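Local coordinates for SPbeta prophage-derived uncharacterized protein YopT (Bacillus subtilis, PDB 2DLB) that is of unknown function and forms a homodimer in which the beta-sheet runs on from one subunit into the other, at residues L16-D21 and T28-I33. Sequence-based numbering, arbitrary orientation.
Sequences LKNKAD and TLVTRI
L16 and N18 point from one face of the strand onto the helix, and V30 meets them both. The side chains of L16 and V30 pass each other in opposite directions, and CD1 of L16 touches both V30 methyls, lying 3.9 Å from CG2 of V30. CD1 of L16 is also 4.3 Å from CD1 of I33, a looser contact. CG1 of V30 stands anti to its backbone N (chi1 163°), which leaves CG2 beside that N and turned to the strand. There CG2 touches both CD1 of L16 and the amide of N18.

N18 crosses V30 at about a right angle. Its chi1 of 61° carries the amide toward the helix, with ND2 of N18 3.6 Å from CG2 of V30 and 3.8 Å from CB of L29. These are van der Waals contacts. OD1 of N18 hydrogen-bonds S26 OG, earlier on helix 23-35.

L29 reaches back over the end of the strand. CD1 of L29 rests 3.7 Å from the backbone O of K19 and more loosely against CB of A20.

The axes of strand 16-19 and helix 28-33 come within 9.7 Å, with N-to-C directions 130° apart. A short turn joins strand 3-19 to helix 23-35, so the chain folds back on itself. Residues 16-19 also pair antiparallel with a strand of the second subunit, and V30 packs on I8 of that subunit. No hydrogen bond crosses between the two segments. Methyl packing and close non-bonded contacts of N18 ND2 and K19 O with apolar groups hold the helix on the strand, while N18 OD1 adds a directional bond to S26 on the same helix.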
ATOM      1  N   LEU A  16       6.222  -5.394 -10.665  1.00 19.84           N
ATOM      2  CA  LEU A  16       5.968  -4.602 -11.870  1.00 21.35           C
ATOM      3  C   LEU A  16       6.945  -5.067 -12.953  1.00 21.05           C
ATOM      4  O   LEU A  16       8.171  -5.032 -12.715  1.00 21.78           O
ATOM      5  CB  LEU A  16       6.217  -3.125 -11.768  1.00 23.81           C
ATOM      6  CG  LEU A  16       5.170  -2.081 -11.494  1.00 31.97           C
ATOM      7  CD1 LEU A  16       5.882  -0.728 -11.409  1.00 26.66           C
ATOM      8  CD2 LEU A  16       4.044  -2.084 -12.525  1.00 31.09           C
ATOM      9  N   LYS A  17       6.437  -5.497 -14.089  1.00 20.14           N
ATOM     10  CA  LYS A  17       7.206  -5.980 -15.223  1.00 18.55           C
ATOM     11  C   LYS A  17       7.205  -4.934 -16.325  1.00 16.95           C
ATOM     12  O   LYS A  17       6.225  -4.220 -16.538  1.00 20.21           O
ATOM     13  CB  LYS A  17       6.643  -7.286 -15.817  1.00 22.25           C
ATOM     14  CG  LYS A  17       6.849  -8.539 -14.973  1.00 27.07           C
ATOM     15  CD  LYS A  17       5.991  -9.653 -15.584  1.00 33.81           C
ATOM     16  CE  LYS A  17       6.515 -11.001 -15.163  1.00 36.83           C
ATOM     17  NZ  LYS A  17       5.379 -11.960 -15.014  1.00 48.02           N
ATOM     18  N   ASN A  18       8.300  -4.869 -17.052  1.00 16.58           N
ATOM     19  CA  ASN A  18       8.350  -3.941 -18.194  1.00 15.07           C
ATOM     20  C   ASN A  18       9.388  -4.439 -19.185  1.00 14.53           C
ATOM     21  O   ASN A  18       9.957  -5.508 -18.983  1.00 16.91           O
ATOM     22  CB  ASN A  18       8.572  -2.512 -17.743  1.00 17.94           C
ATOM     23  CG  ASN A  18       9.890  -2.281 -16.997  1.00 15.62           C
ATOM     24  OD1 ASN A  18      10.844  -3.014 -17.204  1.00 17.21           O
ATOM     25  ND2 ASN A  18       9.926  -1.274 -16.158  1.00 15.00           N
ATOM     26  N   LYS A  19       9.560  -3.710 -20.259  1.00 16.93           N
ATOM     27  CA  LYS A  19      10.508  -3.996 -21.315  1.00 18.55           C
ATOM     28  C   LYS A  19      11.493  -2.829 -21.352  1.00 18.26           C
ATOM     29  O   LYS A  19      11.098  -1.654 -21.232  1.00 19.36           O
ATOM     30  CB  LYS A  19       9.784  -4.210 -22.637  1.00 24.87           C
ATOM     31  CG  LYS A  19       8.891  -5.440 -22.681  1.00 31.85           C
ATOM     32  CD  LYS A  19       8.510  -5.933 -24.066  1.00 41.04           C
ATOM     33  CE  LYS A  19       7.529  -7.096 -24.004  1.00 50.75           C
ATOM     34  NZ  LYS A  19       6.610  -7.161 -25.183  1.00 59.93           N
ATOM     35  N   ALA A  20      12.768  -3.160 -21.500  1.00 16.94           N
ATOM     36  CA  ALA A  20      13.791  -2.152 -21.528  1.00 17.68           C
ATOM     37  C   ALA A  20      15.098  -2.748 -22.053  1.00 16.52           C
ATOM     38  O   ALA A  20      15.283  -3.978 -22.072  1.00 19.58           O
ATOM     39  CB  ALA A  20      14.057  -1.560 -20.118  1.00 17.27           C
ATOM     40  N   ASP A  21      16.025  -1.920 -22.456  1.00 18.98           N
ATOM     41  CA  ASP A  21      17.312  -2.417 -22.968  1.00 20.50           C
ATOM     42  C   ASP A  21      18.347  -2.669 -21.891  1.00 18.43           C
ATOM     43  O   ASP A  21      19.441  -3.148 -22.182  1.00 19.91           O
ATOM     44  CB  ASP A  21      17.889  -1.437 -24.008  1.00 27.61           C
ATOM     45  CG  ASP A  21      18.619  -0.302 -23.322  1.00 43.95           C
ATOM     46  OD1 ASP A  21      18.052   0.121 -22.285  1.00 45.49           O
ATOM     47  OD2 ASP A  21      19.706   0.120 -23.811  1.00 72.12           O
ATOM     48  N   THR A  28      14.459   3.118 -14.067  1.00 13.24           N
ATOM     49  CA  THR A  28      14.000   4.492 -14.309  1.00 12.70           C
ATOM     50  C   THR A  28      12.521   4.516 -14.620  1.00 13.60           C
ATOM     51  O   THR A  28      11.795   5.415 -14.141  1.00 14.18           O
ATOM     52  CB  THR A  28      14.840   5.063 -15.473  1.00 16.84           C
ATOM     53  OG1 THR A  28      16.218   5.108 -15.075  1.00 16.24           O
ATOM     54  CG2 THR A  28      14.359   6.442 -15.829  1.00 21.23           C
ATOM     55  N   LEU A  29      12.022   3.562 -15.407  1.00 13.13           N
ATOM     56  CA  LEU A  29      10.604   3.498 -15.763  1.00 13.37           C
ATOM     57  C   LEU A  29       9.744   3.276 -14.510  1.00 12.85           C
ATOM     58  O   LEU A  29       8.753   3.968 -14.311  1.00 14.41           O
ATOM     59  CB  LEU A  29      10.373   2.416 -16.813  1.00 14.20           C
ATOM     60  CG  LEU A  29      10.918   2.604 -18.233  1.00 15.38           C
ATOM     61  CD1 LEU A  29      10.872   1.312 -19.046  1.00 20.03           C
ATOM     62  CD2 LEU A  29      10.157   3.637 -19.034  1.00 19.78           C
ATOM     63  N   VAL A  30      10.096   2.288 -13.671  1.00 11.22           N
ATOM     64  CA  VAL A  30       9.358   1.999 -12.460  1.00 11.76           C
ATOM     65  C   VAL A  30       9.439   3.172 -11.515  1.00 10.34           C
ATOM     66  O   VAL A  30       8.449   3.531 -10.846  1.00 11.93           O
ATOM     67  CB  VAL A  30       9.925   0.718 -11.760  1.00 16.78           C
ATOM     68  CG1 VAL A  30       9.498   0.594 -10.316  1.00 18.42           C
ATOM     69  CG2 VAL A  30       9.540  -0.472 -12.650  1.00 17.60           C
ATOM     70  N   THR A  31      10.593   3.838 -11.407  1.00 11.50           N
ATOM     71  CA  THR A  31      10.749   4.986 -10.514  1.00 11.79           C
ATOM     72  C   THR A  31       9.798   6.099 -10.903  1.00 12.71           C
ATOM     73  O   THR A  31       9.138   6.698 -10.064  1.00 13.55           O
ATOM     74  CB  THR A  31      12.206   5.457 -10.511  1.00 13.16           C
ATOM     75  OG1 THR A  31      13.013   4.409  -9.926  1.00 13.61           O
ATOM     76  CG2 THR A  31      12.366   6.708  -9.666  1.00 14.67           C
ATOM     77  N   ARG A  32       9.645   6.386 -12.189  1.00 13.45           N
ATOM     78  CA  ARG A  32       8.738   7.461 -12.611  1.00 14.40           C
ATOM     79  C   ARG A  32       7.320   7.141 -12.155  1.00 14.59           C
ATOM     80  O   ARG A  32       6.570   7.994 -11.668  1.00 14.82           O
ATOM     81  CB  ARG A  32       8.847   7.662 -14.124  1.00 16.98           C
ATOM     82  CG  ARG A  32       8.103   8.795 -14.788  1.00 28.44           C
ATOM     83  CD  ARG A  32       8.476   8.969 -16.254  1.00 44.37           C
ATOM     84  NE  ARG A  32       8.209  10.275 -16.829  1.00 62.59           N
ATOM     85  CZ  ARG A  32       7.916  10.600 -18.078  1.00 65.54           C
ATOM     86  NH1 ARG A  32       7.808   9.659 -19.021  1.00 78.88           N
ATOM     87  NH2 ARG A  32       7.702  11.859 -18.463  1.00 76.10           N
ATOM     88  N   ILE A  33       6.926   5.891 -12.327  1.00 13.09           N
ATOM     89  CA  ILE A  33       5.568   5.484 -11.929  1.00 13.99           C
ATOM     90  C   ILE A  33       5.397   5.711 -10.431  1.00 13.57           C
ATOM     91  O   ILE A  33       4.414   6.286  -9.964  1.00 14.68           O
ATOM     92  CB  ILE A  33       5.280   4.032 -12.298  1.00 13.60           C
ATOM     93  CG1 ILE A  33       5.147   3.852 -13.821  1.00 16.91           C
ATOM     94  CG2 ILE A  33       4.039   3.437 -11.588  1.00 16.54           C
ATOM     95  CD1 ILE A  33       5.224   2.409 -14.298  1.00 20.20           C
TER